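Local coordinates for fatty acyl CoA synthetase FADD13 (FATTY-ACYL-CoA SYNTHETASE) (Mycobacterium tuberculosis, PDB 3R44), which belongs to the ANL superfamily, with a large AMP-binding domain followed by a smaller C-terminal domain, at residues Gly19-Gln24 with Phe231-Gly236; Ala47-Leu52 with Phe81-Tyr86. One frame throughout, in Å; residues are numbered along the deposited sequence.

Contacts 1 and 2 are two joints in one cluster of helices, their centres about 11 Å apart and both on the same side of the chain's centre. Between them they involve four different helices, and none serves in both. Contact 1 is partly buried, with its two methionines at the more open margin and its leucine and alanine inside; contact 2 is buried except for its partly exposed leucine. Both consist chiefly of apolar packing, although thioether meets thioether in contact 1 while a cysteine thiol is the focus of contact 2. They touch where Leu22 of Gly19-Gln24 meets Met49 and Tyr86, and where the Ala233 methyl lies against the Tyr86 hydroxyl.

Contact 1. Residues Gly19-Gln24 with Phe231-Gly236; sequences GWMLRQ and FSAMRG
Met21 gives up more surface than any other residue here, and it spends it on the last turn of the facing helix, against Met234 and Ala233. Its chain runs out extended, with CG anti to the backbone N (chi1 -171°) and the second torsion anti as well, which puts SD against the methyl of Met234: Met21 SD to Met234 CE is 3.4 Å. The Met234 chain is bent near its end, and the two thioethers pass at a slant. A bend at the third torsion of Met21 turns its CE toward the backbone of the opposite helix, 4.0 Å from Met234 N and 4.4 Å from Ala233 CB. Helices 18-28 and 223-235 both belong to the AMP-binding part of an ANL-type chain, and although 206 residues lie between the two segments, their local axes come within 9.0 Å at 39°. The small Ala233 is consistent with this approach, its CB directed at the partner helix and met on the inner side by Leu22 CD1 at 4.2 Å. Deeper in, Leu22 also packs on Tyr46 of helix 46-62, while Met234 leans on His196 and Ala199 of helix 192-205. No hydrogen bond joins the two segments themselves; one turn further along helix 18-28, however, the guanidinium of Arg25 binds the carbonyl oxygens of Ala233 and Met234, and a bound histidine lies about 5 Å from the side chain of Met21.

Contact 2. Residues Ala47-Leu52 with Phe81-Tyr86; sequences AQMNAL and FCCLFY
Cys83 points its thiol into the angle between Met49 and Leu52, which lie three residues apart on the facing helix. With chi1 at -71° its SG stands anti to its own carbonyl carbon and beside its backbone N, a setting that brings the sulfur 3.6 Å from Met49 CG and 3.7 Å from Leu52 CD2. Leu52 supplies its branch point as well, with CG 3.8 Å from Cys83 CB, so the cysteine is touched along both of its side-chain atoms. Met49 leaves its helix with CG anti to the backbone N, but the end of the chain turns at chi3 (94°), a value away from the usual staggered positions, and carries the methyl past the cysteine to Tyr86. There Met49 CE lies 3.9 Å from Tyr86 CE2, the two side chains meeting at a slant. Helices 46-62 and 79-91 cross here at 62° with their local axes 9.3 Å apart, in the same AMP-binding region. Further along helix 46-62, Cys56 packs on Cys83 and Ala53 on Tyr86, and Ile230 of helix 223-235 also reaches the tyrosine. Since the side-chain contacts are between sulfur and carbon or between carbon atoms, cohesion should come largely from dispersion and the exclusion of water.

Contact 1. Residues Gly19-Gln24 with Phe231-Gly236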
loop_
_atom_site.group_PDB
_atom_site.type_symbol
_atom_site.label_atom_id
_atom_site.label_comp_id
_atom_site.label_asym_id
_atom_site.label_seq_id
_atom_site.Cartn_x
_atom_site.Cartn_y
_atom_site.Cartn_z
ATOM N N GLY A 19 17.966 2.959 -10.722
ATOM C CA GLY A 19 19.277 2.740 -10.146
ATOM C C GLY A 19 20.288 3.815 -10.542
ATOM O O GLY A 19 21.115 4.244 -9.727
ATOM N N TRP A 20 20.175 4.345 -11.752
ATOM C CA TRP A 20 21.046 5.446 -12.206
ATOM C C TRP A 20 20.646 6.715 -11.511
ATOM O O TRP A 20 21.491 7.579 -11.148
ATOM C CB TRP A 20 20.978 5.629 -13.754
ATOM C CG TRP A 20 22.117 6.392 -14.264
ATOM C CD1 TRP A 20 22.109 7.638 -14.787
ATOM C CD2 TRP A 20 23.479 5.943 -14.292
ATOM N NE1 TRP A 20 23.382 8.014 -15.124
ATOM C CE2 TRP A 20 24.245 6.987 -14.838
ATOM C CE3 TRP A 20 24.121 4.755 -13.910
ATOM C CZ2 TRP A 20 25.636 6.870 -15.037
ATOM C CZ3 TRP A 20 25.516 4.637 -14.111
ATOM C CH2 TRP A 20 26.244 5.684 -14.678
ATOM N N MET A 21 19.345 6.826 -11.249
ATOM C CA MET A 21 18.876 7.951 -10.456
ATOM C C MET A 21 19.550 8.032 -9.096
ATOM O O MET A 21 19.910 9.135 -8.608
ATOM C CB MET A 21 17.345 7.998 -10.328
ATOM C CG MET A 21 16.856 9.250 -9.695
ATOM S SD MET A 21 15.069 9.270 -9.385
ATOM C CE MET A 21 15.100 8.033 -8.036
ATOM N N LEU A 22 19.692 6.916 -8.435
ATOM C CA LEU A 22 20.415 6.907 -7.182
ATOM C C LEU A 22 21.847 7.399 -7.377
ATOM O O LEU A 22 22.379 8.148 -6.527
ATOM C CB LEU A 22 20.426 5.503 -6.578
ATOM C CG LEU A 22 21.252 5.269 -5.317
ATOM C CD1 LEU A 22 20.629 6.182 -4.125
ATOM C CD2 LEU A 22 21.408 3.784 -4.868
ATOM N N ARG A 23 22.494 6.937 -8.427
ATOM C CA ARG A 23 23.864 7.384 -8.712
ATOM C C ARG A 23 23.922 8.900 -8.909
ATOM O O ARG A 23 24.847 9.556 -8.464
ATOM C CB ARG A 23 24.462 6.641 -9.901
ATOM C CG ARG A 23 25.873 6.987 -10.110
ATOM C CD ARG A 23 26.265 6.756 -11.526
ATOM N NE ARG A 23 27.733 6.827 -11.663
ATOM C CZ ARG A 23 28.403 7.880 -12.111
ATOM N NH1 ARG A 23 27.755 8.996 -12.478
ATOM N NH2 ARG A 23 29.736 7.811 -12.211
ATOM N N GLN A 24 22.912 9.451 -9.548
ATOM C CA GLN A 24 22.845 10.890 -9.782
ATOM C C GLN A 24 22.634 11.629 -8.464
ATOM O O GLN A 24 23.278 12.649 -8.232
ATOM C CB GLN A 24 21.779 11.217 -10.786
ATOM C CG GLN A 24 22.149 10.772 -12.185
ATOM C CD GLN A 24 21.048 10.963 -13.188
ATOM O OE1 GLN A 24 19.881 10.948 -12.848
ATOM N NE2 GLN A 24 21.425 11.143 -14.452
ATOM N N PHE A 231 11.383 8.177 -3.849
ATOM C CA PHE A 231 11.241 9.626 -3.885
ATOM C C PHE A 231 12.161 10.312 -2.919
ATOM O O PHE A 231 12.550 11.429 -3.174
ATOM C CB PHE A 231 9.789 10.145 -3.889
ATOM C CG PHE A 231 9.130 10.297 -2.528
ATOM C CD1 PHE A 231 7.908 9.644 -2.276
ATOM C CD2 PHE A 231 9.676 11.098 -1.541
ATOM C CE1 PHE A 231 7.234 9.819 -1.023
ATOM C CE2 PHE A 231 9.019 11.307 -0.317
ATOM C CZ PHE A 231 7.809 10.654 -0.055
ATOM N N SER A 232 12.608 9.588 -1.911
ATOM C CA SER A 232 13.632 10.104 -1.013
ATOM C C SER A 232 14.938 10.356 -1.775
ATOM O O SER A 232 15.589 11.407 -1.608
ATOM C CB SER A 232 13.848 9.183 0.185
ATOM O OG SER A 232 12.736 9.270 1.070
ATOM N N ALA A 233 15.390 9.390 -2.569
ATOM C CA ALA A 233 16.568 9.628 -3.392
ATOM C C ALA A 233 16.333 10.728 -4.428
ATOM O O ALA A 233 17.207 11.564 -4.714
ATOM C CB ALA A 233 17.030 8.326 -4.066
ATOM N N MET A 234 15.169 10.717 -5.037
ATOM C CA MET A 234 14.821 11.729 -6.020
ATOM C C MET A 234 14.940 13.147 -5.471
ATOM O O MET A 234 15.536 14.013 -6.105
ATOM C CB MET A 234 13.398 11.508 -6.568
ATOM C CG MET A 234 13.011 12.578 -7.511
ATOM S SD MET A 234 11.539 12.122 -8.414
ATOM C CE MET A 234 11.962 10.500 -9.022
ATOM N N ARG A 235 14.441 13.359 -4.265
ATOM C CA ARG A 235 14.407 14.705 -3.680
ATOM C C ARG A 235 15.625 14.997 -2.775
ATOM O O ARG A 235 15.870 16.160 -2.450
ATOM C CB ARG A 235 13.083 14.870 -2.948
ATOM C CG ARG A 235 12.853 16.155 -2.046
ATOM C CD ARG A 235 12.670 17.467 -2.803
ATOM N NE ARG A 235 13.938 17.984 -3.253
ATOM C CZ ARG A 235 14.134 19.186 -3.797
ATOM N NH1 ARG A 235 15.363 19.518 -4.127
ATOM N NH2 ARG A 235 13.127 20.054 -3.991
ATOM N N GLY A 236 16.389 13.986 -2.371
ATOM C CA GLY A 236 17.511 14.199 -1.463
ATOM C C GLY A 236 17.068 14.291 -0.012
ATOM O O GLY A 236 17.405 15.219 0.747
#

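Contact 2. Residues Ala47-Leu52 with Phe81-Tyr86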
loop_
_atom_site.group_PDB
_atom_site.type_symbol
_atom_site.label_atom_id
_atom_site.label_comp_id
_atom_site.label_asym_id
_atom_site.label_seq_id
_atom_site.Cartn_x
_atom_site.Cartn_y
_atom_site.Cartn_z
ATOM N N ALA A 47 26.537 8.609 -1.268
ATOM C CA ALA A 47 27.679 7.938 -1.939
ATOM C C ALA A 47 27.847 6.492 -1.419
ATOM O O ALA A 47 28.071 5.554 -2.208
ATOM C CB ALA A 47 28.984 8.739 -1.775
ATOM N N GLN A 48 27.709 6.289 -0.111
ATOM C CA GLN A 48 27.800 4.906 0.437
ATOM C C GLN A 48 26.643 4.023 0.007
ATOM O O GLN A 48 26.836 2.834 -0.305
ATOM C CB GLN A 48 27.912 4.880 1.953
ATOM C CG GLN A 48 29.120 5.649 2.442
ATOM C CD GLN A 48 29.127 5.837 3.947
ATOM O OE1 GLN A 48 28.155 6.333 4.562
ATOM N NE2 GLN A 48 30.238 5.480 4.554
ATOM N N MET A 49 25.451 4.604 -0.055
ATOM C CA MET A 49 24.325 3.823 -0.445
ATOM C C MET A 49 24.497 3.380 -1.924
ATOM O O MET A 49 24.184 2.230 -2.270
ATOM C CB MET A 49 23.040 4.619 -0.297
ATOM C CG MET A 49 21.843 3.723 -0.516
ATOM S SD MET A 49 20.437 4.370 0.369
ATOM C CE MET A 49 19.718 5.297 -0.944
ATOM N N ASN A 50 24.910 4.313 -2.792
ATOM C CA ASN A 50 25.142 3.981 -4.189
ATOM C C ASN A 50 26.205 2.857 -4.293
ATOM O O ASN A 50 26.042 1.881 -5.059
ATOM C CB ASN A 50 25.552 5.190 -5.050
ATOM C CG ASN A 50 25.584 4.852 -6.506
ATOM O OD1 ASN A 50 24.550 4.465 -7.084
ATOM N ND2 ASN A 50 26.771 4.840 -7.086
ATOM N N ALA A 51 27.282 2.954 -3.505
ATOM C CA ALA A 51 28.324 1.920 -3.505
ATOM C C ALA A 51 27.795 0.571 -3.036
ATOM O O ALA A 51 28.078 -0.447 -3.618
ATOM C CB ALA A 51 29.508 2.348 -2.669
ATOM N N LEU A 52 26.928 0.555 -2.051
ATOM C CA LEU A 52 26.367 -0.715 -1.621
ATOM C C LEU A 52 25.395 -1.274 -2.679
ATOM O O LEU A 52 25.315 -2.485 -2.856
ATOM C CB LEU A 52 25.595 -0.568 -0.322
ATOM C CG LEU A 52 24.991 -1.816 0.283
ATOM C CD1 LEU A 52 26.016 -2.897 0.510
ATOM C CD2 LEU A 52 24.390 -1.460 1.676
ATOM N N PHE A 81 17.858 -4.324 1.869
ATOM C CA PHE A 81 16.596 -4.398 1.141
ATOM C C PHE A 81 16.619 -3.292 0.080
ATOM O O PHE A 81 16.397 -3.550 -1.137
ATOM C CB PHE A 81 15.426 -4.223 2.109
ATOM C CG PHE A 81 14.073 -4.615 1.579
ATOM C CD1 PHE A 81 13.248 -5.431 2.358
ATOM C CD2 PHE A 81 13.571 -4.132 0.403
ATOM C CE1 PHE A 81 11.984 -5.828 1.933
ATOM C CE2 PHE A 81 12.306 -4.545 -0.041
ATOM C CZ PHE A 81 11.534 -5.401 0.730
ATOM N N CYS A 82 16.903 -2.063 0.511
ATOM C CA CYS A 82 16.861 -0.910 -0.433
ATOM C C CYS A 82 17.936 -1.095 -1.544
ATOM O O CYS A 82 17.695 -0.847 -2.720
ATOM C CB CYS A 82 17.180 0.370 0.291
ATOM S SG CYS A 82 15.934 0.821 1.483
ATOM N N CYS A 83 19.122 -1.510 -1.125
ATOM C CA CYS A 83 20.258 -1.548 -2.035
ATOM C C CYS A 83 20.124 -2.750 -2.954
ATOM O O CYS A 83 20.630 -2.736 -4.072
ATOM C CB CYS A 83 21.569 -1.520 -1.297
ATOM S SG CYS A 83 21.861 0.141 -0.572
ATOM N N LEU A 84 19.382 -3.774 -2.514
ATOM C CA LEU A 84 19.087 -4.930 -3.424
ATOM C C LEU A 84 18.144 -4.509 -4.522
ATOM O O LEU A 84 18.288 -4.921 -5.701
ATOM C CB LEU A 84 18.503 -6.138 -2.694
ATOM C CG LEU A 84 19.621 -6.952 -2.048
ATOM C CD1 LEU A 84 19.090 -7.907 -0.922
ATOM C CD2 LEU A 84 20.494 -7.735 -3.056
ATOM N N PHE A 85 17.163 -3.720 -4.125
ATOM C CA PHE A 85 16.231 -3.150 -5.050
ATOM C C PHE A 85 16.946 -2.235 -6.089
ATOM O O PHE A 85 16.728 -2.371 -7.310
ATOM C CB PHE A 85 15.138 -2.363 -4.316
ATOM C CG PHE A 85 14.088 -1.831 -5.224
ATOM C CD1 PHE A 85 12.981 -2.628 -5.597
ATOM C CD2 PHE A 85 14.205 -0.581 -5.774
ATOM C CE1 PHE A 85 11.972 -2.133 -6.465
ATOM C CE2 PHE A 85 13.213 -0.096 -6.695
ATOM C CZ PHE A 85 12.097 -0.876 -7.019
ATOM N N TYR A 86 17.747 -1.306 -5.592
ATOM C CA TYR A 86 18.545 -0.451 -6.448
ATOM C C TYR A 86 19.547 -1.213 -7.328
ATOM O O TYR A 86 19.746 -0.853 -8.495
ATOM C CB TYR A 86 19.281 0.597 -5.654
ATOM C CG TYR A 86 18.418 1.749 -5.183
ATOM C CD1 TYR A 86 17.745 2.563 -6.112
ATOM C CD2 TYR A 86 18.307 2.062 -3.837
ATOM C CE1 TYR A 86 16.976 3.696 -5.676
ATOM C CE2 TYR A 86 17.567 3.148 -3.415
ATOM C CZ TYR A 86 16.885 3.943 -4.338
ATOM O OH TYR A 86 16.169 5.037 -3.960
#